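Local coordinates for DNA protection during starvation protein (Brevibacillus brevis, PDB 1N1Q) that probably condenses and protects DNA in starved cells and, as a hollow dodecamer, oxidises ferrous iron with hydrogen peroxide and stores it as a ferric mineral, at residues 9-14 with 64-70; 20-24 with 53-57; 26-30 with 99-103; 111-115 with 130-134. All blocks are in the same frame, centred on the assembly; numbering follows the deposited sequence.

Contact 1: 9-14 with 64-70; sequences VAVLLN and VLSIGGS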
loop_
_atom_site.group_PDB
_atom_site.type_symbol
_atom_site.label_atom_id
_atom_site.label_comp_id
_atom_site.label_asym_id
_atom_site.label_seq_id
_atom_site.Cartn_x
_atom_site.Cartn_y
_atom_site.Cartn_z
ATOM N N VAL A 9 32.195 -8.998 19.347
ATOM C CA VAL A 9 30.840 -8.657 19.750
ATOM C C VAL A 9 29.892 -8.798 18.568
ATOM O O VAL A 9 28.824 -9.382 18.693
ATOM C CB VAL A 9 30.721 -7.228 20.333
ATOM C CG1 VAL A 9 29.254 -6.943 20.702
ATOM C CG2 VAL A 9 31.604 -7.095 21.570
ATOM N N ALA A 10 30.293 -8.277 17.415
ATOM C CA ALA A 10 29.464 -8.381 16.221
ATOM C C ALA A 10 29.268 -9.851 15.838
ATOM O O ALA A 10 28.200 -10.245 15.373
ATOM C CB ALA A 10 30.096 -7.605 15.055
ATOM N N VAL A 11 30.296 -10.667 16.042
ATOM C CA VAL A 11 30.194 -12.090 15.715
ATOM C C VAL A 11 29.177 -12.793 16.620
ATOM O O VAL A 11 28.348 -13.568 16.157
ATOM C CB VAL A 11 31.555 -12.804 15.847
ATOM C CG1 VAL A 11 31.383 -14.306 15.643
ATOM C CG2 VAL A 11 32.519 -12.253 14.823
ATOM N N LEU A 12 29.238 -12.510 17.915
ATOM C CA LEU A 12 28.317 -13.126 18.857
ATOM C C LEU A 12 26.899 -12.631 18.615
ATOM O O LEU A 12 25.932 -13.374 18.788
ATOM C CB LEU A 12 28.751 -12.821 20.291
ATOM C CG LEU A 12 30.047 -13.549 20.665
ATOM C CD1 LEU A 12 30.517 -13.101 22.034
ATOM C CD2 LEU A 12 29.799 -15.055 20.646
ATOM N N LEU A 13 26.779 -11.370 18.216
ATOM C CA LEU A 13 25.478 -10.790 17.912
ATOM C C LEU A 13 24.887 -11.510 16.695
ATOM O O LEU A 13 23.726 -11.907 16.704
ATOM C CB LEU A 13 25.639 -9.293 17.618
ATOM C CG LEU A 13 24.925 -8.251 18.501
ATOM C CD1 LEU A 13 24.654 -8.801 19.886
ATOM C CD2 LEU A 13 25.781 -6.997 18.567
ATOM N N ASN A 14 25.696 -11.678 15.655
ATOM C CA ASN A 14 25.240 -12.344 14.435
ATOM C C ASN A 14 24.852 -13.797 14.670
ATOM O O ASN A 14 24.040 -14.358 13.936
ATOM C CB ASN A 14 26.306 -12.255 13.333
ATOM C CG ASN A 14 26.187 -10.977 12.514
ATOM O OD1 ASN A 14 25.081 -10.501 12.267
ATOM N ND2 ASN A 14 27.317 -10.431 12.068
ATOM N N VAL A 64 24.201 -4.690 15.369
ATOM C CA VAL A 64 25.440 -5.059 14.682
ATOM C C VAL A 64 25.889 -3.871 13.835
ATOM O O VAL A 64 27.049 -3.465 13.867
ATOM C CB VAL A 64 25.238 -6.282 13.747
ATOM C CG1 VAL A 64 26.437 -6.429 12.803
ATOM C CG2 VAL A 64 25.062 -7.553 14.573
ATOM N N LEU A 65 24.954 -3.316 13.075
ATOM C CA LEU A 65 25.247 -2.167 12.230
ATOM C C LEU A 65 25.703 -0.968 13.067
ATOM O O LEU A 65 26.620 -0.247 12.683
ATOM C CB LEU A 65 24.002 -1.778 11.427
ATOM C CG LEU A 65 23.532 -2.747 10.334
ATOM C CD1 LEU A 65 22.086 -2.459 9.969
ATOM C CD2 LEU A 65 24.435 -2.609 9.118
ATOM N N SER A 66 25.056 -0.769 14.213
ATOM C CA SER A 66 25.374 0.335 15.104
ATOM C C SER A 66 26.779 0.264 15.691
ATOM O O SER A 66 27.308 1.286 16.129
ATOM C CB SER A 66 24.347 0.407 16.235
ATOM O OG SER A 66 23.069 0.731 15.717
ATOM N N ILE A 67 27.384 -0.922 15.707
ATOM C CA ILE A 67 28.738 -1.031 16.234
ATOM C C ILE A 67 29.762 -1.235 15.116
ATOM O O ILE A 67 30.915 -1.561 15.378
ATOM C CB ILE A 67 28.869 -2.180 17.267
ATOM C CG1 ILE A 67 28.476 -3.516 16.629
ATOM C CG2 ILE A 67 28.034 -1.862 18.502
ATOM C CD1 ILE A 67 28.958 -4.729 17.435
ATOM N N GLY A 68 29.326 -1.067 13.871
ATOM C CA GLY A 68 30.240 -1.201 12.751
ATOM C C GLY A 68 30.374 -2.533 12.039
ATOM O O GLY A 68 31.250 -2.682 11.191
ATOM N N GLY A 69 29.522 -3.501 12.356
ATOM C CA GLY A 69 29.613 -4.784 11.681
ATOM C C GLY A 69 28.571 -4.932 10.588
ATOM O O GLY A 69 27.828 -4.001 10.295
ATOM N N SER A 70 28.527 -6.108 9.976
ATOM C CA SER A 70 27.548 -6.411 8.944
ATOM C C SER A 70 26.744 -7.594 9.453
ATOM O O SER A 70 27.306 -8.619 9.828
ATOM C CB SER A 70 28.229 -6.766 7.622
ATOM O OG SER A 70 28.593 -5.596 6.906
#
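Ala-10 and Val-64 bring their CA atoms to 5.4 Å, where helix 4-33 runs past the C-terminal end of helix 39-66 and the loop that follows. That end is a Schellman motif: Gly-69 N bonds to Val-64 O, Gly-68 N bonds to Leu-65 O, and Gly-68, at positive phi, is the C-prime residue. Beyond the helix, Ile-67 extends its CD1 methyl into helix 4-33, 3.9 Å from Ala-10 CB, with Val-9 CG1 and Leu-13 CD2 also touching it. CG1 of Ile-67 stands between its own backbone N and carbonyl carbon (chi1 59°), which carries CD1 over Ala-10. Leu-13 meets Ile-67 tip to tip but slides past Val-64 in the opposite direction, its CB lying 3.6 Å from Val-64 CG2. Gly-69 brings its bare CA within 4.4 Å of Ala-10 CB, and a side chain at this glycine would run into that methyl. At the polar margin, Asn-14 spreads its amide across Val-64 roughly at a right angle. Its ND2 donates to Ser-70 O at 2.9 Å with an N-H...O angle of 154°, the donor standing 29° out of the carbonyl plane, while OD1 accepts from Ile-72 N along the same loop. With the amide held at both its ends, its rotation is probably fixed and two backbone groups of the loop find partners. The chemistry is divided: apolar groups, among them small Ala-10 and Gly-69, bring the helix end close to helix 4-33, and one asparagine ties the departing chain to it.

Contact 2: 20-24 with 53-57; sequences WVVLY and ASGHI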
loop_
_atom_site.group_PDB
_atom_site.type_symbol
_atom_site.label_atom_id
_atom_site.label_comp_id
_atom_site.label_asym_id
_atom_site.label_seq_id
_atom_site.Cartn_x
_atom_site.Cartn_y
_atom_site.Cartn_z
ATOM N N TRP A 20 17.703 -16.539 15.622
ATOM C CA TRP A 20 16.348 -16.026 15.512
ATOM C C TRP A 20 15.772 -16.094 14.109
ATOM O O TRP A 20 14.549 -16.154 13.941
ATOM C CB TRP A 20 16.272 -14.605 16.079
ATOM C CG TRP A 20 16.276 -14.628 17.575
ATOM C CD1 TRP A 20 17.311 -14.300 18.406
ATOM C CD2 TRP A 20 15.222 -15.106 18.416
ATOM N NE1 TRP A 20 16.968 -14.554 19.715
ATOM C CE2 TRP A 20 15.691 -15.051 19.749
ATOM C CE3 TRP A 20 13.925 -15.584 18.172
ATOM C CZ2 TRP A 20 14.911 -15.454 20.836
ATOM C CZ3 TRP A 20 13.147 -15.986 19.252
ATOM C CH2 TRP A 20 13.644 -15.920 20.568
ATOM N N VAL A 21 16.635 -16.084 13.101
ATOM C CA VAL A 21 16.159 -16.206 11.724
ATOM C C VAL A 21 15.659 -17.643 11.580
ATOM O O VAL A 21 14.634 -17.896 10.959
ATOM C CB VAL A 21 17.287 -15.936 10.699
ATOM C CG1 VAL A 21 16.775 -16.150 9.268
ATOM C CG2 VAL A 21 17.785 -14.529 10.856
ATOM N N VAL A 22 16.387 -18.580 12.175
ATOM C CA VAL A 22 15.979 -19.984 12.142
ATOM C C VAL A 22 14.677 -20.151 12.939
ATOM O O VAL A 22 13.721 -20.774 12.467
ATOM C CB VAL A 22 17.069 -20.908 12.761
ATOM C CG1 VAL A 22 16.485 -22.292 13.053
ATOM C CG2 VAL A 22 18.252 -21.029 11.808
ATOM N N LEU A 23 14.638 -19.576 14.139
ATOM C CA LEU A 23 13.455 -19.669 14.988
ATOM C C LEU A 23 12.208 -19.026 14.387
ATOM O O LEU A 23 11.097 -19.497 14.625
ATOM C CB LEU A 23 13.736 -19.066 16.368
ATOM C CG LEU A 23 14.487 -20.009 17.318
ATOM C CD1 LEU A 23 14.997 -19.249 18.529
ATOM C CD2 LEU A 23 13.558 -21.141 17.735
ATOM N N TYR A 24 12.377 -17.959 13.608
ATOM C CA TYR A 24 11.222 -17.311 12.997
ATOM C C TYR A 24 10.469 -18.349 12.169
ATOM O O TYR A 24 9.240 -18.416 12.195
ATOM C CB TYR A 24 11.665 -16.153 12.100
ATOM C CG TYR A 24 10.521 -15.471 11.373
ATOM C CD1 TYR A 24 9.647 -14.609 12.045
ATOM C CD2 TYR A 24 10.315 -15.687 10.014
ATOM C CE1 TYR A 24 8.597 -13.981 11.373
ATOM C CE2 TYR A 24 9.270 -15.067 9.336
ATOM C CZ TYR A 24 8.418 -14.214 10.018
ATOM O OH TYR A 24 7.397 -13.588 9.337
ATOM N N ALA A 53 10.184 -13.053 17.570
ATOM C CA ALA A 53 11.378 -13.456 16.828
ATOM C C ALA A 53 11.697 -12.406 15.774
ATOM O O ALA A 53 12.849 -11.984 15.616
ATOM C CB ALA A 53 11.152 -14.809 16.162
ATOM N N SER A 54 10.663 -11.993 15.051
ATOM C CA SER A 54 10.801 -10.988 14.012
ATOM C C SER A 54 11.406 -9.709 14.602
ATOM O O SER A 54 12.222 -9.041 13.960
ATOM C CB SER A 54 9.424 -10.707 13.403
ATOM O OG SER A 54 9.491 -9.738 12.377
ATOM N N GLY A 55 11.015 -9.381 15.832
ATOM C CA GLY A 55 11.535 -8.193 16.483
ATOM C C GLY A 55 12.993 -8.342 16.889
ATOM O O GLY A 55 13.776 -7.397 16.777
ATOM N N HIS A 56 13.364 -9.525 17.365
ATOM C CA HIS A 56 14.744 -9.775 17.769
ATOM C C HIS A 56 15.665 -9.702 16.550
ATOM O O HIS A 56 16.755 -9.133 16.624
ATOM C CB HIS A 56 14.885 -11.153 18.431
ATOM C CG HIS A 56 14.056 -11.320 19.670
ATOM N ND1 HIS A 56 13.941 -10.338 20.630
ATOM C CD2 HIS A 56 13.328 -12.370 20.121
ATOM C CE1 HIS A 56 13.178 -10.774 21.618
ATOM N NE2 HIS A 56 12.794 -12.005 21.334
ATOM N N ILE A 57 15.226 -10.280 15.435
ATOM C CA ILE A 57 16.028 -10.274 14.218
ATOM C C ILE A 57 16.459 -8.863 13.856
ATOM O O ILE A 57 17.641 -8.602 13.619
ATOM C CB ILE A 57 15.244 -10.826 13.004
ATOM C CG1 ILE A 57 14.866 -12.290 13.231
ATOM C CG2 ILE A 57 16.085 -10.666 11.719
ATOM C CD1 ILE A 57 16.044 -13.197 13.166
#
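Trp-20 carries much of this antiparallel helix pair, and its indole can be followed atom by atom across helix 53-57. CB faces the delta methyl of Ile-57, in a region modelled too tightly for its spacing to be read closely. From there CG lies anti to the carbonyl carbon (chi1 -76°), which sends the ring out beside the other helix. His-56 CB sits over the five-membered ring, 3.9 Å from its centroid and almost on the ring normal, a CH-pi contact. Farther out, the imidazole turns an edge to the face of the six-membered ring, with centroids 4.4 Å apart and planes at 54°; His-56 CD2 comes within 3.5 Å of Trp-20 CZ2. The benzo side reaches Ala-53, whose CB is 3.5 Å from CE3 and touches CZ3 as well. On the face away from His-56 lies Leu-23 CD1, one turn on in the same helix, so the indole is sandwiched. An alanine in place of Trp-20 is likely to leave a gap between the helices and to free the imidazole of His-56 to turn. Tyr-24, one turn further along helix 4-33, presents its ring edge to Ala-53 CB and lays CE1 against Ser-54 CB at 3.9 Å. Its hydroxyl leaves the chain to bond with Ser-54 OG of the second subunit, and its ring stacks on Tyr-24 of that subunit. Segments 20-24 and 53-57 cross at -156°, their axes 8.8 Å apart at closest approach; Phe-104 and Leu-107 of helix 93-120 and Leu-137 of helix 124-148 close round the indole, completing an all-helical core.

Contact 3: 26-30 with 99-103; sequences KLHNF and SVVND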
loop_
_atom_site.group_PDB
_atom_site.type_symbol
_atom_site.label_atom_id
_atom_site.label_comp_id
_atom_site.label_asym_id
_atom_site.label_seq_id
_atom_site.Cartn_x
_atom_site.Cartn_y
_atom_site.Cartn_z
ATOM N N LYS A 26 10.965 -21.752 12.437
ATOM C CA LYS A 26 10.664 -22.915 13.266
ATOM C C LYS A 26 9.353 -22.701 14.021
ATOM O O LYS A 26 8.522 -23.607 14.125
ATOM C CB LYS A 26 11.808 -23.168 14.252
ATOM C CG LYS A 26 11.754 -24.533 14.948
ATOM C CD LYS A 26 13.002 -24.753 15.813
ATOM C CE LYS A 26 13.067 -26.163 16.389
ATOM N NZ LYS A 26 14.341 -26.375 17.145
ATOM N N LEU A 27 9.171 -21.493 14.541
ATOM C CA LEU A 27 7.962 -21.154 15.276
ATOM C C LEU A 27 6.751 -21.135 14.339
ATOM O O LEU A 27 5.630 -21.454 14.746
ATOM C CB LEU A 27 8.148 -19.810 15.973
ATOM C CG LEU A 27 9.185 -19.904 17.103
ATOM C CD1 LEU A 27 9.608 -18.517 17.551
ATOM C CD2 LEU A 27 8.591 -20.699 18.276
ATOM N N HIS A 28 6.982 -20.763 13.084
ATOM C CA HIS A 28 5.919 -20.766 12.076
ATOM C C HIS A 28 5.558 -22.225 11.840
ATOM O O HIS A 28 4.391 -22.576 11.700
ATOM C CB HIS A 28 6.413 -20.142 10.761
ATOM C CG HIS A 28 6.114 -18.680 10.636
ATOM N ND1 HIS A 28 4.890 -18.202 10.219
ATOM C CD2 HIS A 28 6.879 -17.588 10.877
ATOM C CE1 HIS A 28 4.914 -16.881 10.205
ATOM N NE2 HIS A 28 6.110 -16.483 10.599
ATOM N N ASN A 29 6.580 -23.073 11.812
ATOM C CA ASN A 29 6.385 -24.507 11.597
ATOM C C ASN A 29 5.431 -25.060 12.646
ATOM O O ASN A 29 4.466 -25.744 12.323
ATOM C CB ASN A 29 7.726 -25.245 11.676
ATOM C CG ASN A 29 7.610 -26.714 11.311
ATOM O OD1 ASN A 29 6.843 -27.458 11.921
ATOM N ND2 ASN A 29 8.381 -27.141 10.312
ATOM N N PHE A 30 5.701 -24.748 13.906
ATOM C CA PHE A 30 4.868 -25.206 15.006
ATOM C C PHE A 30 3.482 -24.548 14.962
ATOM O O PHE A 30 2.459 -25.185 15.253
ATOM C CB PHE A 30 5.572 -24.914 16.336
ATOM C CG PHE A 30 6.852 -25.695 16.529
ATOM C CD1 PHE A 30 7.705 -25.419 17.596
ATOM C CD2 PHE A 30 7.198 -26.718 15.649
ATOM C CE1 PHE A 30 8.884 -26.148 17.783
ATOM C CE2 PHE A 30 8.371 -27.453 15.826
ATOM C CZ PHE A 30 9.216 -27.168 16.896
ATOM N N SER A 99 10.324 -28.572 22.669
ATOM C CA SER A 99 11.400 -28.137 21.781
ATOM C C SER A 99 11.715 -26.645 21.982
ATOM O O SER A 99 12.878 -26.231 21.972
ATOM C CB SER A 99 11.012 -28.398 20.326
ATOM O OG SER A 99 11.951 -27.821 19.439
ATOM N N VAL A 100 10.677 -25.837 22.160
ATOM C CA VAL A 100 10.882 -24.409 22.376
ATOM C C VAL A 100 11.571 -24.216 23.715
ATOM O O VAL A 100 12.437 -23.355 23.858
ATOM C CB VAL A 100 9.555 -23.633 22.371
ATOM C CG1 VAL A 100 9.805 -22.167 22.688
ATOM C CG2 VAL A 100 8.883 -23.776 21.010
ATOM N N VAL A 101 11.191 -25.025 24.700
ATOM C CA VAL A 101 11.817 -24.938 26.015
ATOM C C VAL A 101 13.312 -25.236 25.872
ATOM O O VAL A 101 14.141 -24.493 26.390
ATOM C CB VAL A 101 11.193 -25.939 27.012
ATOM C CG1 VAL A 101 12.067 -26.052 28.263
ATOM C CG2 VAL A 101 9.791 -25.475 27.400
ATOM N N ASN A 102 13.643 -26.309 25.153
ATOM C CA ASN A 102 15.039 -26.680 24.945
ATOM C C ASN A 102 15.807 -25.568 24.233
ATOM O O ASN A 102 16.903 -25.204 24.645
ATOM C CB ASN A 102 15.159 -27.965 24.120
ATOM C CG ASN A 102 14.657 -29.185 24.862
ATOM O OD1 ASN A 102 14.593 -29.195 26.093
ATOM N ND2 ASN A 102 14.306 -30.226 24.117
ATOM N N ASP A 103 15.229 -25.034 23.162
ATOM C CA ASP A 103 15.881 -23.970 22.406
ATOM C C ASP A 103 16.089 -22.712 23.247
ATOM O O ASP A 103 17.186 -22.141 23.272
ATOM C CB ASP A 103 15.065 -23.632 21.153
ATOM C CG ASP A 103 15.095 -24.749 20.121
ATOM O OD1 ASP A 103 15.889 -25.694 20.287
ATOM O OD2 ASP A 103 14.329 -24.673 19.148
HETATM O O HOH W 1 14.395 -28.020 19.844
#
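Lys-26 NZ binds Asp-103 OD2 at 2.6 Å, a water at 3.2 Å, and the backbone oxygen of Lys-85. The first bond is a salt bridge made on the syn lone pair of OD2, the two side chains meeting from opposite directions. CG stands anti to the backbone N (chi1 -167°) and the rest of the chain is fully extended, which lets the ammonium cross to helix 93-120. The water links the same pair a second time: it accepts from the lysine and donates to Asp-103 OD1 at 2.8 Å. Ser-99 OG also bonds to this water. Both carboxylate oxygens are therefore engaged, which would probably favour the ionised form and hold the group against rotation.

Beside this polar cluster the contact turns apolar. Phe-30 points the rim of its ring at helix 99-103, CD1 lying 4.0 Å from Val-100 CG2 and CZ 3.8 Å from Ser-99 OG. The Leu-27 side chain crosses that of Val-100 nearly at a right angle, its CD2 touching CG2 of the valine. Farther round, Val-100 touches Phe-46 of helix 39-66 and Leu-144 of helix 124-148, on the bundle interior. The two segments run antiparallel at 164°, yet their axes stay 12.2 Å apart, a spacing bridged mainly by Lys-26 and Phe-30. Such an arrangement belongs to the ferritin-like four-helix bundle, with His-31, an iron ligand, next to Phe-30 in sequence.

Contact 4: 111-115 with 130-134; sequences LKVAR and LDAIE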
loop_
_atom_site.group_PDB
_atom_site.type_symbol
_atom_site.label_atom_id
_atom_site.label_comp_id
_atom_site.label_asym_id
_atom_site.label_seq_id
_atom_site.Cartn_x
_atom_site.Cartn_y
_atom_site.Cartn_z
ATOM N N LEU A 111 23.261 -16.459 25.599
ATOM C CA LEU A 111 23.112 -15.033 25.866
ATOM C C LEU A 111 23.991 -14.609 27.040
ATOM O O LEU A 111 24.565 -13.521 27.036
ATOM C CB LEU A 111 21.640 -14.693 26.123
ATOM C CG LEU A 111 20.774 -14.657 24.846
ATOM C CD1 LEU A 111 19.297 -14.575 25.219
ATOM C CD2 LEU A 111 21.190 -13.468 23.976
ATOM N N LYS A 112 24.112 -15.476 28.041
ATOM C CA LYS A 112 24.955 -15.162 29.195
ATOM C C LYS A 112 26.412 -15.031 28.750
ATOM O O LYS A 112 27.120 -14.118 29.167
ATOM C CB LYS A 112 24.838 -16.252 30.266
ATOM C CG LYS A 112 23.497 -16.283 30.994
ATOM C CD LYS A 112 23.447 -17.432 31.980
ATOM C CE LYS A 112 22.088 -17.521 32.662
ATOM N NZ LYS A 112 21.963 -18.757 33.484
ATOM N N VAL A 113 26.856 -15.949 27.899
ATOM C CA VAL A 113 28.226 -15.914 27.397
ATOM C C VAL A 113 28.480 -14.664 26.551
ATOM O O VAL A 113 29.493 -13.987 26.722
ATOM C CB VAL A 113 28.538 -17.170 26.541
ATOM C CG1 VAL A 113 29.839 -16.971 25.759
ATOM C CG2 VAL A 113 28.656 -18.395 27.440
ATOM N N ALA A 114 27.554 -14.362 25.644
ATOM C CA ALA A 114 27.684 -13.197 24.776
ATOM C C ALA A 114 27.718 -11.893 25.571
ATOM O O ALA A 114 28.483 -10.980 25.252
ATOM C CB ALA A 114 26.537 -13.171 23.769
ATOM N N ARG A 115 26.878 -11.802 26.594
ATOM C CA ARG A 115 26.836 -10.602 27.421
ATOM C C ARG A 115 28.186 -10.402 28.099
ATOM O O ARG A 115 28.706 -9.287 28.148
ATOM C CB ARG A 115 25.737 -10.721 28.472
ATOM C CG ARG A 115 24.319 -10.625 27.913
ATOM C CD ARG A 115 23.323 -11.030 28.986
ATOM N NE ARG A 115 23.736 -10.488 30.273
ATOM C CZ ARG A 115 23.712 -11.160 31.420
ATOM N NH1 ARG A 115 23.278 -12.413 31.460
ATOM N NH2 ARG A 115 24.175 -10.590 32.524
ATOM N N LEU A 130 20.976 -7.813 24.864
ATOM C CA LEU A 130 20.989 -9.267 24.976
ATOM C C LEU A 130 20.289 -9.687 26.265
ATOM O O LEU A 130 19.591 -10.699 26.302
ATOM C CB LEU A 130 22.427 -9.790 24.980
ATOM C CG LEU A 130 23.230 -9.532 23.698
ATOM C CD1 LEU A 130 24.662 -10.006 23.886
ATOM C CD2 LEU A 130 22.571 -10.247 22.527
ATOM N N ASP A 131 20.484 -8.899 27.318
ATOM C CA ASP A 131 19.878 -9.176 28.616
ATOM C C ASP A 131 18.350 -9.118 28.514
ATOM O O ASP A 131 17.653 -9.969 29.074
ATOM C CB ASP A 131 20.398 -8.165 29.646
ATOM C CG ASP A 131 20.129 -8.584 31.092
ATOM O OD1 ASP A 131 20.055 -9.797 31.369
ATOM O OD2 ASP A 131 20.024 -7.685 31.949
ATOM N N ALA A 132 17.835 -8.125 27.791
ATOM C CA ALA A 132 16.392 -7.989 27.614
ATOM C C ALA A 132 15.803 -9.221 26.920
ATOM O O ALA A 132 14.726 -9.683 27.286
ATOM C CB ALA A 132 16.066 -6.716 26.815
ATOM N N ILE A 133 16.503 -9.754 25.922
ATOM C CA ILE A 133 16.017 -10.954 25.229
ATOM C C ILE A 133 16.053 -12.118 26.223
ATOM O O ILE A 133 15.104 -12.897 26.331
ATOM C CB ILE A 133 16.902 -11.353 24.007
ATOM C CG1 ILE A 133 16.638 -10.429 22.811
ATOM C CG2 ILE A 133 16.597 -12.800 23.591
ATOM C CD1 ILE A 133 16.822 -8.994 23.090
ATOM N N GLU A 134 17.156 -12.224 26.960
ATOM C CA GLU A 134 17.329 -13.292 27.940
ATOM C C GLU A 134 16.226 -13.318 28.996
ATOM O O GLU A 134 15.662 -14.373 29.294
ATOM C CB GLU A 134 18.684 -13.151 28.646
ATOM C CG GLU A 134 19.054 -14.361 29.506
ATOM C CD GLU A 134 20.262 -14.105 30.402
ATOM O OE1 GLU A 134 21.263 -13.538 29.917
ATOM O OE2 GLU A 134 20.210 -14.481 31.591
HETATM O O HOH W 2 22.089 -13.992 34.078
#
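The last two long helices of the ferritin-like four-helix bundle, 93-120 and 124-148, pack antiparallel here, segments 111-115 and 130-134 crossing at -165° with axes 9.7 Å apart. Leu-111 and Leu-130 form the inner layer, with CD2 of each 3.8 Å from the other. The second methyl of Leu-111, CD1, rests against both Ile-133 CG2 and Glu-134 CA. Leu-130 sets its CD1 on Ala-114 CB at 3.7 Å and its CB against the CG of Arg-115. Leu-12 and Leu-13 of helix 4-33 and Leu-60 of helix 39-66 back this layer.

Outside it Arg-115 joins two acids. Its chain bends at chi3 and brings the guanidinium over Asp-131, whose OD1 lies above the centre of one face, a long salt bridge of charges alone. The direct bond runs from Arg-115 NH1 to the syn lone pair of Glu-134 OE1, 2.8 Å long and bent to 136°, with that oxygen 25° out of the guanidinium plane. Replacing Arg-115 by a leucine would probably leave the carboxylates of Asp-131 and Glu-134 without their shared positive partner. A water that accepts from Arg-115 NH1 and donates to Glu-134 OE2 spans the arginine and the glutamate.

In the fold
All four contacts lie in one ferritin-like bundle: contacts 2, 3 and 4 are buried, contact 1 partly so. Contacts 1 and 2 both join helices 4-33 and 39-66, the first at a helix end, the second in the aromatic core near the subunit interface. Contact 3 ties helix 4-33 to helix 93-120 on the other side of the chain's centre from contacts 1 and 4, and contact 4 pairs helix 93-120 with 124-148. Charge marks contacts 3 and 4, contact 1 adds one amide hydrogen bond to apolar packing, and contact 2 relies on rings and methyls. Leu-13 to Leu-130 and His-56 to Ile-133 join contact 4 to contacts 1 and 2; Leu-23 to Asp-103 joins 2 to 3.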